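Local coordinates for protein beta-N-acetylglucosaminidase (Thermotoga maritima, PDB 3WO8) that probably removes terminal non-reducing N-acetyl-D-hexosamine residues from N-acetyl-beta-D-hexosaminides by hydrolysis, as a dimeric family 3 glycoside hydrolase, at residues L19-F24 with D68-S73; S51-L56 with L83-S88; E383-S386 with V391-V394; R441-V446 with V456-K461. All blocks are in the same frame, centred on the assembly; numbering follows the deposited sequence.

Interaction 1 (L19-F24 with D68-S73); sequences LFFCGF and DFLISS
Phe-21 is the one residue of 19-24 that meets 68-73, and it touches Leu-70 and Ser-72. Before it, Leu-19 and Phe-20 pack on helices 310-326 and 292-304, and beyond it Phe-24 stacks on Tyr-289 and meets Phe-59 edge-to-face. At Phe-21 the side chain turns to the other side of the strand from Phe-20. Its first torsion, chi1 -138°, lies well away from a staggered value and carries the ring across to strand 70-72. The far end of the ring does the touching. CZ of Phe-21 comes 3.4 Å from the backbone O of Leu-70, approached obliquely. CE2 of Phe-21 is 4.0 Å from CB of Leu-70, and the two side chains run at about a right angle to each other. CZ of Phe-21 also sits 4.0 Å from CB of Ser-72. Strand 42-45 lies between these two strands in the parallel sheet of the TIM barrel, so the ring reaches past a neighbouring strand through the barrel interior. Leu-44 of that strand and Phe-123 pack on the same ring. With an alanine here the ring would be gone, and a gap would probably open between Leu-70, Ser-72 and Phe-123. Ser-72 is buried, and its OG has a weak hydrogen bond to Met-121 O in strand 121-122.

Interaction 2 (S51-L56 with L83-S88); sequences SKEYLL and LKYVPS
Glu-53 OE2 is gripped by two donors, Tyr-85 OH of the same chain and the backbone N of Ser-88 of the second subunit. Tyr-85 OH donates to Glu-53 OE2 at 2.4 Å. This is very short, and the exact length is doubtful. The carboxylate oxygen comes in at the edge of the Tyr-85 ring, near its plane, while the carboxylate itself is turned 46° from the ring. Glu-53 reaches this place on an extended chain, with CG anti to the backbone N (chi1 176°). Its other oxygen, OE1, forms a salt bridge with Lys-84 NZ at 3.3 Å, and the hydrogen bond within it is weak. The first torsion of Lys-84 (chi1 65°) lays its CG 3.8 Å above the centre of the Tyr-85 ring, and later bends turn NZ to the carboxylate. Leu-56 adds an apolar touch at the ring edge, where its CD2 is 3.9 Å from Tyr-85 CE2. The carboxylate thus faces a hydroxyl, an ammonium and an amide N-H, which would probably stabilise its negative charge. Pro-87 of the second subunit also packs on Glu-53, which makes this a dimer contact as well. Glu-53 and Leu-56 lie in the first turn of helix 53-66, after the N-cap Lys-52. Tyr-85 lies in a type I turn of the loop after strand 70-72, and its ring also rests on Ile-113 and Val-117 of helix 100-117.

Interaction 3 (E383-S386 with V391-V394); sequences EIVS and VENV
Glu-392 CG stands between its own backbone N and carbonyl carbon (chi1 59°), and the chain then runs extended, which carries OE2 from strand 391-397 to Val-385 and Ser-386. Val-385 meets it with CG1, the branch anti to the backbone N. Glu-392 OE2 is 3.9 Å from Val-385 CG1, and the two side chains meet at a slant. The same oxygen lies 3.4 Å from Ser-386 CB. It is also 3.0 Å from the backbone N of Ser-386, but the angle is too poor for a hydrogen bond. The Ser-386 hydroxyl is turned back to the helix, where OG donates to Glu-383 O at 2.9 Å, tilted 35° from the carbonyl plane. The contact belongs to a beta-alpha-beta unit of the C-terminal domain: strand 357-363, helix 374-385 and strand 391-397. It lies where the chain leaves the helix for the second strand. Val-385 also packs on Val-358 of the first strand and on Leu-469. Near the C-terminal part of a helix the dipole would probably disfavour a carboxylate, and Ser-386 N gives no hydrogen bond to offset this, so the small contact is likely to rest on van der Waals packing.

Interaction 4 (R441-V446 with V456-K461); sequences RNPFDV and VTRSTK
Two loops that follow the neighbouring parallel strands 435-439 and 453-456 of the C-terminal domain meet here, with Pro-443 and Val-446 against Val-456 and Arg-458. Pro-443 CB lies 3.9 Å from Val-456 CG1, and Pro-443 CG lies 3.8 Å from Arg-458 NE. The arginine chain is extended from CG to NE and crosses the proline at about a right angle. Val-456 CG1 sits over one face of the guanidinium, 4.0 Å above its plane and toward the rim. Val-446 CG2 presses on Val-456 CG2 at 3.3 Å, a tight fit. An Asx turn shapes the first loop: Phe-444 N donates to Asn-442 OD1 at 3.2 Å. At the other end, Arg-441 CG touches Thr-460 CG2 at 4.0 Å. Thr-460 OG1 is hydrogen-bonded to Asp-377, while Arg-441 NE makes a salt bridge with Asp-139 of the second subunit. Arg-458 NH1 donates to Ala-343 O. An alanine at Arg-458 would remove that donor and would probably leave Pro-443 and Val-456 CG1 without part of their packing surface. Lys-461 NZ donates to Gly-78 O of the second subunit, and Pro-443 packs on Leu-93 of that subunit. The loops therefore touch each other through carbon and the stems of arginines, while the polar ends bond beyond them, within the domain and across the dimer.

Interactions 1 and 2 belong to the TIM-barrel domain, interactions 3 and 4 to the C-terminal domain. The segments of interactions 1 and 2 alternate along the chain, and helix 53-66 leads into strand 70-72. Their centres are 17 Å apart, and they touch where Ser-73 OG lies 3.9 Å from Leu-83 CD1. Interaction 3 comes next in sequence and touches interaction 2 across the domain boundary, with Tyr-54 OH 3.8 Å from Ile-384 CG1. Interactions 3 and 4 lie at the same mixed sheet, centres 21 Å apart, without touching. Interactions 2 and 4 both meet the second subunit, so each domain contributes to the dimer interface, while interaction 1 stays within the barrel.

Interaction 1 (L19-F24 with D68-S73)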
loop_
_atom_site.group_PDB
_atom_site.type_symbol
_atom_site.label_atom_id
_atom_site.label_comp_id
_atom_site.label_asym_id
_atom_site.label_seq_id
_atom_site.Cartn_x
_atom_site.Cartn_y
_atom_site.Cartn_z
ATOM N N LEU B 19 6.438 26.286 -15.907
ATOM C CA LEU B 19 5.262 27.004 -15.398
ATOM C C LEU B 19 4.011 26.178 -15.251
ATOM O O LEU B 19 2.988 26.670 -14.730
ATOM C CB LEU B 19 4.966 28.230 -16.259
ATOM C CG LEU B 19 5.712 29.483 -15.801
ATOM C CD1 LEU B 19 6.325 29.356 -14.406
ATOM C CD2 LEU B 19 6.830 29.807 -16.759
ATOM N N PHE B 20 4.095 24.910 -15.647
ATOM C CA PHE B 20 2.911 24.092 -15.702
ATOM C C PHE B 20 2.934 22.826 -14.856
ATOM O O PHE B 20 3.914 22.077 -14.847
ATOM C CB PHE B 20 2.668 23.733 -17.145
ATOM C CG PHE B 20 2.126 24.868 -17.959
ATOM C CD1 PHE B 20 0.836 25.347 -17.729
ATOM C CD2 PHE B 20 2.898 25.453 -18.958
ATOM C CE1 PHE B 20 0.331 26.390 -18.475
ATOM C CE2 PHE B 20 2.388 26.485 -19.713
ATOM C CZ PHE B 20 1.111 26.958 -19.466
ATOM N N PHE B 21 1.808 22.622 -14.174
ATOM C CA PHE B 21 1.483 21.425 -13.431
ATOM C C PHE B 21 0.237 20.723 -14.051
ATOM O O PHE B 21 -0.828 21.301 -14.152
ATOM C CB PHE B 21 1.228 21.780 -11.948
ATOM C CG PHE B 21 1.840 20.797 -10.987
ATOM C CD1 PHE B 21 1.520 19.448 -11.061
ATOM C CD2 PHE B 21 2.782 21.209 -10.053
ATOM C CE1 PHE B 21 2.109 18.535 -10.206
ATOM C CE2 PHE B 21 3.356 20.303 -9.186
ATOM C CZ PHE B 21 3.013 18.966 -9.254
ATOM N N CYS B 22 0.375 19.466 -14.448
ATOM C CA CYS B 22 -0.669 18.788 -15.222
ATOM C C CYS B 22 -1.076 17.500 -14.555
ATOM O O CYS B 22 -0.235 16.764 -14.068
ATOM C CB CYS B 22 -0.178 18.491 -16.644
ATOM S SG CYS B 22 0.191 19.986 -17.607
ATOM N N GLY B 23 -2.384 17.267 -14.519
ATOM C CA GLY B 23 -2.975 16.058 -13.945
ATOM C C GLY B 23 -3.104 14.991 -15.006
ATOM O O GLY B 23 -3.531 15.275 -16.117
ATOM N N PHE B 24 -2.730 13.764 -14.648
ATOM C CA PHE B 24 -2.865 12.590 -15.518
ATOM C C PHE B 24 -3.638 11.458 -14.860
ATOM O O PHE B 24 -3.284 10.968 -13.783
ATOM C CB PHE B 24 -1.501 12.055 -15.952
ATOM C CG PHE B 24 -0.619 13.091 -16.550
ATOM C CD1 PHE B 24 -0.068 14.065 -15.763
ATOM C CD2 PHE B 24 -0.338 13.079 -17.909
ATOM C CE1 PHE B 24 0.751 15.026 -16.318
ATOM C CE2 PHE B 24 0.472 14.045 -18.478
ATOM C CZ PHE B 24 1.012 15.025 -17.679
ATOM N N ASP B 68 13.442 15.994 -14.863
ATOM C CA ASP B 68 13.455 16.298 -13.474
ATOM C C ASP B 68 12.128 16.978 -13.220
ATOM O O ASP B 68 11.906 18.062 -13.743
ATOM C CB ASP B 68 14.660 17.194 -13.192
ATOM C CG ASP B 68 14.805 17.537 -11.732
ATOM O OD1 ASP B 68 14.802 16.619 -10.884
ATOM O OD2 ASP B 68 14.955 18.731 -11.417
ATOM N N PHE B 69 11.243 16.321 -12.451
ATOM C CA PHE B 69 9.871 16.809 -12.190
ATOM C C PHE B 69 9.476 16.890 -10.740
ATOM O O PHE B 69 10.124 16.364 -9.855
ATOM C CB PHE B 69 8.827 15.911 -12.819
ATOM C CG PHE B 69 9.094 15.563 -14.239
ATOM C CD1 PHE B 69 9.982 14.556 -14.557
ATOM C CD2 PHE B 69 8.426 16.205 -15.267
ATOM C CE1 PHE B 69 10.219 14.201 -15.890
ATOM C CE2 PHE B 69 8.677 15.875 -16.608
ATOM C CZ PHE B 69 9.573 14.862 -16.919
ATOM N N LEU B 70 8.357 17.566 -10.535
ATOM C CA LEU B 70 7.688 17.589 -9.286
ATOM C C LEU B 70 6.515 16.674 -9.439
ATOM O O LEU B 70 5.588 17.013 -10.150
ATOM C CB LEU B 70 7.175 18.979 -8.994
ATOM C CG LEU B 70 8.272 19.993 -8.748
ATOM C CD1 LEU B 70 7.642 21.305 -8.339
ATOM C CD2 LEU B 70 9.237 19.505 -7.679
ATOM N N ILE B 71 6.572 15.520 -8.760
ATOM C CA ILE B 71 5.596 14.437 -8.872
ATOM C C ILE B 71 4.770 14.389 -7.616
ATOM O O ILE B 71 5.298 14.185 -6.511
ATOM C CB ILE B 71 6.293 13.102 -9.139
ATOM C CG1 ILE B 71 7.305 13.301 -10.277
ATOM C CG2 ILE B 71 5.271 12.062 -9.589
ATOM C CD1 ILE B 71 7.994 12.054 -10.826
ATOM N N SER B 72 3.473 14.627 -7.763
ATOM C CA SER B 72 2.632 14.794 -6.591
ATOM C C SER B 72 1.340 13.995 -6.714
ATOM O O SER B 72 1.119 13.361 -7.762
ATOM C CB SER B 72 2.337 16.261 -6.321
ATOM O OG SER B 72 1.466 16.379 -5.197
ATOM N N SER B 73 0.533 14.028 -5.637
ATOM C CA SER B 73 -0.722 13.339 -5.561
ATOM C C SER B 73 -1.590 14.121 -4.570
ATOM O O SER B 73 -1.051 14.962 -3.881
ATOM C CB SER B 73 -0.506 11.929 -5.029
ATOM O OG SER B 73 -0.759 11.843 -3.600
#

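Interaction 2 (S51-L56 with L83-S88)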
loop_
_atom_site.group_PDB
_atom_site.type_symbol
_atom_site.label_atom_id
_atom_site.label_comp_id
_atom_site.label_asym_id
_atom_site.label_seq_id
_atom_site.Cartn_x
_atom_site.Cartn_y
_atom_site.Cartn_z
ATOM N N SER B 51 -4.176 3.423 -9.157
ATOM C CA SER B 51 -4.852 2.147 -8.982
ATOM C C SER B 51 -4.377 1.055 -9.924
ATOM O O SER B 51 -4.848 -0.033 -9.832
ATOM C CB SER B 51 -6.332 2.316 -9.157
ATOM O OG SER B 51 -6.645 2.239 -10.514
ATOM N N LYS B 52 -3.464 1.320 -10.827
ATOM C CA LYS B 52 -2.983 0.258 -11.704
ATOM C C LYS B 52 -1.466 0.266 -11.561
ATOM O O LYS B 52 -0.706 0.891 -12.308
ATOM C CB LYS B 52 -3.387 0.540 -13.129
ATOM C CG LYS B 52 -4.864 0.481 -13.415
ATOM C CD LYS B 52 -5.192 -0.866 -14.032
ATOM C CE LYS B 52 -6.570 -1.400 -13.651
ATOM N NZ LYS B 52 -7.572 -0.324 -13.836
ATOM N N GLU B 53 -1.002 -0.424 -10.565
ATOM C CA GLU B 53 0.368 -0.267 -10.187
ATOM C C GLU B 53 1.354 -0.404 -11.371
ATOM O O GLU B 53 2.271 0.403 -11.485
ATOM C CB GLU B 53 0.654 -1.216 -9.053
ATOM C CG GLU B 53 2.062 -1.261 -8.588
ATOM C CD GLU B 53 2.145 -1.938 -7.248
ATOM O OE1 GLU B 53 1.504 -2.984 -7.053
ATOM O OE2 GLU B 53 2.814 -1.394 -6.372
ATOM N N TYR B 54 1.159 -1.356 -12.275
ATOM C CA TYR B 54 2.132 -1.501 -13.342
ATOM C C TYR B 54 2.176 -0.226 -14.193
ATOM O O TYR B 54 3.237 0.158 -14.642
ATOM C CB TYR B 54 1.893 -2.730 -14.216
ATOM C CG TYR B 54 0.642 -2.621 -15.011
ATOM C CD1 TYR B 54 0.636 -1.995 -16.252
ATOM C CD2 TYR B 54 -0.555 -3.108 -14.515
ATOM C CE1 TYR B 54 -0.529 -1.888 -16.976
ATOM C CE2 TYR B 54 -1.728 -3.009 -15.218
ATOM C CZ TYR B 54 -1.718 -2.394 -16.440
ATOM O OH TYR B 54 -2.884 -2.293 -17.133
ATOM N N LEU B 55 1.061 0.460 -14.393
ATOM C CA LEU B 55 1.145 1.777 -15.041
ATOM C C LEU B 55 1.934 2.774 -14.204
ATOM O O LEU B 55 2.793 3.456 -14.703
ATOM C CB LEU B 55 -0.228 2.408 -15.247
ATOM C CG LEU B 55 -1.054 2.153 -16.490
ATOM C CD1 LEU B 55 -2.150 3.207 -16.426
ATOM C CD2 LEU B 55 -0.224 2.239 -17.788
ATOM N N LEU B 56 1.582 2.894 -12.930
ATOM C CA LEU B 56 2.321 3.766 -12.048
ATOM C C LEU B 56 3.807 3.537 -12.201
ATOM O O LEU B 56 4.576 4.475 -12.271
ATOM C CB LEU B 56 1.932 3.555 -10.587
ATOM C CG LEU B 56 2.745 4.468 -9.685
ATOM C CD1 LEU B 56 2.551 5.940 -10.078
ATOM C CD2 LEU B 56 2.395 4.229 -8.253
ATOM N N LEU B 83 -3.303 6.629 -2.540
ATOM C CA LEU B 83 -2.103 5.817 -2.607
ATOM C C LEU B 83 -2.310 4.587 -1.742
ATOM O O LEU B 83 -2.509 4.706 -0.525
ATOM C CB LEU B 83 -0.907 6.560 -2.064
ATOM C CG LEU B 83 -0.462 7.854 -2.747
ATOM C CD1 LEU B 83 0.541 8.613 -1.869
ATOM C CD2 LEU B 83 0.190 7.541 -4.080
ATOM N N LYS B 84 -2.278 3.405 -2.351
ATOM C CA LYS B 84 -2.452 2.171 -1.585
ATOM C C LYS B 84 -1.361 1.970 -0.540
ATOM O O LYS B 84 -1.624 1.433 0.522
ATOM C CB LYS B 84 -2.524 0.943 -2.494
ATOM C CG LYS B 84 -1.280 0.594 -3.287
ATOM C CD LYS B 84 -1.617 -0.419 -4.398
ATOM C CE LYS B 84 -1.460 -1.889 -4.004
ATOM N NZ LYS B 84 -0.044 -2.337 -4.269
ATOM N N TYR B 85 -0.171 2.483 -0.836
ATOM C CA TYR B 85 1.017 2.315 -0.030
ATOM C C TYR B 85 1.012 2.995 1.340
ATOM O O TYR B 85 1.795 2.655 2.205
ATOM C CB TYR B 85 2.215 2.839 -0.800
ATOM C CG TYR B 85 2.254 2.361 -2.222
ATOM C CD1 TYR B 85 2.475 1.030 -2.503
ATOM C CD2 TYR B 85 2.063 3.242 -3.293
ATOM C CE1 TYR B 85 2.534 0.570 -3.789
ATOM C CE2 TYR B 85 2.110 2.796 -4.609
ATOM C CZ TYR B 85 2.348 1.446 -4.847
ATOM O OH TYR B 85 2.409 0.945 -6.119
ATOM N N VAL B 86 0.157 3.967 1.541
ATOM C CA VAL B 86 0.210 4.736 2.754
ATOM C C VAL B 86 -0.859 4.231 3.655
ATOM O O VAL B 86 -1.978 4.025 3.223
ATOM C CB VAL B 86 0.023 6.244 2.468
ATOM C CG1 VAL B 86 -0.021 7.074 3.747
ATOM C CG2 VAL B 86 1.169 6.728 1.601
ATOM N N PRO B 87 -0.513 3.994 4.917
ATOM C CA PRO B 87 -1.548 3.595 5.821
ATOM C C PRO B 87 -2.606 4.627 5.835
ATOM O O PRO B 87 -2.319 5.800 5.863
ATOM C CB PRO B 87 -0.841 3.560 7.156
ATOM C CG PRO B 87 0.536 3.108 6.803
ATOM C CD PRO B 87 0.829 3.753 5.466
ATOM N N SER B 88 -3.839 4.191 5.804
ATOM C CA SER B 88 -4.960 5.069 5.904
ATOM C C SER B 88 -4.939 5.789 7.231
ATOM O O SER B 88 -4.314 5.346 8.163
ATOM C CB SER B 88 -6.276 4.318 5.679
ATOM O OG SER B 88 -7.404 5.173 5.852
#

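Interaction 3 (E383-S386 with V391-V394)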
loop_
_atom_site.group_PDB
_atom_site.type_symbol
_atom_site.label_atom_id
_atom_site.label_comp_id
_atom_site.label_asym_id
_atom_site.label_seq_id
_atom_site.Cartn_x
_atom_site.Cartn_y
_atom_site.Cartn_z
ATOM N N GLU B 383 -7.263 -6.739 -19.524
ATOM C CA GLU B 383 -7.184 -5.243 -19.400
ATOM C C GLU B 383 -5.795 -4.711 -19.811
ATOM O O GLU B 383 -5.687 -3.606 -20.339
ATOM C CB GLU B 383 -7.632 -4.718 -18.019
ATOM C CG GLU B 383 -6.566 -4.139 -17.108
ATOM C CD GLU B 383 -6.275 -2.647 -17.379
ATOM O OE1 GLU B 383 -7.185 -1.839 -17.665
ATOM O OE2 GLU B 383 -5.101 -2.258 -17.278
ATOM N N ILE B 384 -4.755 -5.518 -19.608
ATOM C CA ILE B 384 -3.402 -5.116 -19.939
ATOM C C ILE B 384 -3.254 -5.101 -21.453
ATOM O O ILE B 384 -2.883 -4.110 -22.045
ATOM C CB ILE B 384 -2.336 -6.075 -19.328
ATOM C CG1 ILE B 384 -2.365 -6.040 -17.786
ATOM C CG2 ILE B 384 -0.943 -5.702 -19.821
ATOM C CD1 ILE B 384 -1.605 -7.183 -17.147
ATOM N N VAL B 385 -3.601 -6.215 -22.071
ATOM C CA VAL B 385 -3.520 -6.328 -23.500
ATOM C C VAL B 385 -4.448 -5.336 -24.190
ATOM O O VAL B 385 -4.147 -4.862 -25.284
ATOM C CB VAL B 385 -3.833 -7.757 -23.913
ATOM C CG1 VAL B 385 -3.945 -7.854 -25.416
ATOM C CG2 VAL B 385 -2.762 -8.698 -23.367
ATOM N N SER B 386 -5.567 -4.992 -23.556
ATOM C CA SER B 386 -6.463 -3.999 -24.151
ATOM C C SER B 386 -5.749 -2.691 -24.393
ATOM O O SER B 386 -6.238 -1.868 -25.135
ATOM C CB SER B 386 -7.670 -3.732 -23.283
ATOM O OG SER B 386 -7.455 -2.618 -22.422
ATOM N N VAL B 391 -9.464 -4.657 -30.345
ATOM C CA VAL B 391 -10.381 -5.775 -30.195
ATOM C C VAL B 391 -9.690 -7.053 -29.688
ATOM O O VAL B 391 -8.580 -7.371 -30.077
ATOM C CB VAL B 391 -11.086 -6.079 -31.531
ATOM C CG1 VAL B 391 -12.283 -6.974 -31.299
ATOM C CG2 VAL B 391 -11.507 -4.790 -32.224
ATOM N N GLU B 392 -10.378 -7.790 -28.833
ATOM C CA GLU B 392 -9.797 -8.953 -28.223
ATOM C C GLU B 392 -10.853 -9.983 -27.838
ATOM O O GLU B 392 -11.856 -9.660 -27.215
ATOM C CB GLU B 392 -8.871 -8.583 -27.052
ATOM C CG GLU B 392 -9.459 -7.815 -25.892
ATOM C CD GLU B 392 -8.555 -7.784 -24.643
ATOM O OE1 GLU B 392 -8.773 -8.633 -23.752
ATOM O OE2 GLU B 392 -7.647 -6.924 -24.523
ATOM N N ASN B 393 -10.648 -11.213 -28.317
ATOM C CA ASN B 393 -11.449 -12.362 -27.920
ATOM C C ASN B 393 -10.717 -13.067 -26.780
ATOM O O ASN B 393 -9.651 -13.584 -26.960
ATOM C CB ASN B 393 -11.707 -13.333 -29.099
ATOM C CG ASN B 393 -12.463 -14.621 -28.666
ATOM O OD1 ASN B 393 -13.190 -14.644 -27.653
ATOM N ND2 ASN B 393 -12.303 -15.692 -29.447
ATOM N N VAL B 394 -11.318 -13.080 -25.607
ATOM C CA VAL B 394 -10.735 -13.726 -24.443
ATOM C C VAL B 394 -11.320 -15.114 -24.219
ATOM O O VAL B 394 -12.542 -15.244 -24.049
ATOM C CB VAL B 394 -11.044 -12.906 -23.201
ATOM C CG1 VAL B 394 -10.433 -13.546 -21.979
ATOM C CG2 VAL B 394 -10.534 -11.481 -23.375
#

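Interaction 4 (R441-V446 with V456-K461)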
loop_
_atom_site.group_PDB
_atom_site.type_symbol
_atom_site.label_atom_id
_atom_site.label_comp_id
_atom_site.label_asym_id
_atom_site.label_seq_id
_atom_site.Cartn_x
_atom_site.Cartn_y
_atom_site.Cartn_z
ATOM N N ARG B 441 6.010 -18.637 -16.149
ATOM C CA ARG B 441 6.583 -19.148 -14.915
ATOM C C ARG B 441 7.946 -19.819 -15.104
ATOM O O ARG B 441 9.001 -19.198 -14.984
ATOM C CB ARG B 441 5.566 -20.057 -14.216
ATOM C CG ARG B 441 4.343 -19.286 -13.740
ATOM C CD ARG B 441 3.349 -20.190 -13.071
ATOM N NE ARG B 441 3.835 -20.667 -11.778
ATOM C CZ ARG B 441 3.073 -20.827 -10.696
ATOM N NH1 ARG B 441 1.768 -20.521 -10.742
ATOM N NH2 ARG B 441 3.621 -21.275 -9.555
ATOM N N ASN B 442 7.932 -21.092 -15.385
ATOM C CA ASN B 442 9.165 -21.839 -15.445
ATOM C C ASN B 442 9.780 -21.767 -16.817
ATOM O O ASN B 442 9.224 -22.296 -17.761
ATOM C CB ASN B 442 8.856 -23.282 -15.125
ATOM C CG ASN B 442 10.103 -24.094 -14.796
ATOM O OD1 ASN B 442 11.233 -23.734 -15.138
ATOM N ND2 ASN B 442 9.886 -25.199 -14.113
ATOM N N PRO B 443 10.947 -21.145 -16.940
ATOM C CA PRO B 443 11.519 -20.991 -18.281
ATOM C C PRO B 443 12.030 -22.297 -18.939
ATOM O O PRO B 443 12.368 -22.307 -20.122
ATOM C CB PRO B 443 12.667 -19.962 -18.069
ATOM C CG PRO B 443 12.652 -19.622 -16.607
ATOM C CD PRO B 443 11.869 -20.675 -15.899
ATOM N N PHE B 444 12.092 -23.369 -18.165
ATOM C CA PHE B 444 12.381 -24.671 -18.717
ATOM C C PHE B 444 11.363 -24.977 -19.800
ATOM O O PHE B 444 11.716 -25.530 -20.835
ATOM C CB PHE B 444 12.332 -25.743 -17.624
ATOM C CG PHE B 444 12.069 -27.150 -18.128
ATOM C CD1 PHE B 444 13.118 -27.951 -18.586
ATOM C CD2 PHE B 444 10.769 -27.699 -18.096
ATOM C CE1 PHE B 444 12.881 -29.252 -19.006
ATOM C CE2 PHE B 444 10.528 -29.001 -18.532
ATOM C CZ PHE B 444 11.583 -29.774 -18.985
ATOM N N ASP B 445 10.104 -24.608 -19.547
ATOM C CA ASP B 445 8.995 -24.893 -20.455
ATOM C C ASP B 445 9.322 -24.532 -21.926
ATOM O O ASP B 445 8.950 -25.257 -22.851
ATOM C CB ASP B 445 7.737 -24.160 -19.982
ATOM C CG ASP B 445 7.088 -24.803 -18.743
ATOM O OD1 ASP B 445 7.294 -26.014 -18.499
ATOM O OD2 ASP B 445 6.340 -24.092 -18.023
ATOM N N VAL B 446 10.062 -23.446 -22.132
ATOM C CA VAL B 446 10.522 -23.063 -23.463
ATOM C C VAL B 446 10.878 -24.233 -24.362
ATOM O O VAL B 446 10.622 -24.197 -25.548
ATOM C CB VAL B 446 11.770 -22.185 -23.375
ATOM C CG1 VAL B 446 12.530 -22.162 -24.687
ATOM C CG2 VAL B 446 11.386 -20.773 -23.023
ATOM N N VAL B 456 9.278 -15.118 -22.753
ATOM C CA VAL B 456 9.678 -15.659 -21.455
ATOM C C VAL B 456 9.742 -14.500 -20.494
ATOM O O VAL B 456 10.701 -13.747 -20.494
ATOM C CB VAL B 456 11.055 -16.374 -21.518
ATOM C CG1 VAL B 456 11.422 -16.897 -20.152
ATOM C CG2 VAL B 456 11.028 -17.551 -22.518
ATOM N N THR B 457 8.674 -14.316 -19.732
ATOM C CA THR B 457 8.683 -13.370 -18.602
ATOM C C THR B 457 9.223 -14.204 -17.473
ATOM O O THR B 457 9.301 -15.464 -17.571
ATOM C CB THR B 457 7.263 -12.910 -18.225
ATOM O OG1 THR B 457 6.420 -14.055 -18.037
ATOM C CG2 THR B 457 6.679 -12.036 -19.316
ATOM N N ARG B 458 9.553 -13.613 -16.358
ATOM C CA ARG B 458 9.744 -14.582 -15.246
ATOM C C ARG B 458 8.809 -14.284 -14.095
ATOM O O ARG B 458 9.203 -14.287 -12.951
ATOM C CB ARG B 458 11.215 -14.653 -14.852
ATOM C CG ARG B 458 12.016 -15.563 -15.762
ATOM C CD ARG B 458 13.473 -15.129 -15.835
ATOM N NE ARG B 458 14.223 -16.141 -16.570
ATOM C CZ ARG B 458 14.683 -16.025 -17.814
ATOM N NH1 ARG B 458 14.542 -14.905 -18.516
ATOM N NH2 ARG B 458 15.300 -17.060 -18.355
ATOM N N SER B 459 7.558 -14.066 -14.469
ATOM C CA SER B 459 6.571 -13.405 -13.665
ATOM C C SER B 459 5.214 -13.568 -14.337
ATOM O O SER B 459 5.107 -13.566 -15.555
ATOM C CB SER B 459 6.855 -11.904 -13.529
ATOM O OG SER B 459 6.770 -11.486 -12.195
ATOM N N THR B 460 4.194 -13.741 -13.501
ATOM C CA THR B 460 2.822 -13.559 -13.878
ATOM C C THR B 460 2.369 -12.127 -13.642
ATOM O O THR B 460 1.267 -11.779 -14.023
ATOM C CB THR B 460 1.935 -14.442 -13.022
ATOM O OG1 THR B 460 2.155 -14.124 -11.650
ATOM C CG2 THR B 460 2.272 -15.932 -13.279
ATOM N N LYS B 461 3.228 -11.293 -13.057
ATOM C CA LYS B 461 2.831 -9.956 -12.697
ATOM C C LYS B 461 2.445 -9.064 -13.882
ATOM O O LYS B 461 3.001 -9.143 -14.970
ATOM C CB LYS B 461 3.870 -9.241 -11.792
ATOM C CG LYS B 461 4.317 -9.972 -10.512
ATOM C CD LYS B 461 3.231 -10.570 -9.633
ATOM C CE LYS B 461 2.921 -9.705 -8.427
ATOM N NZ LYS B 461 1.838 -10.408 -7.696
#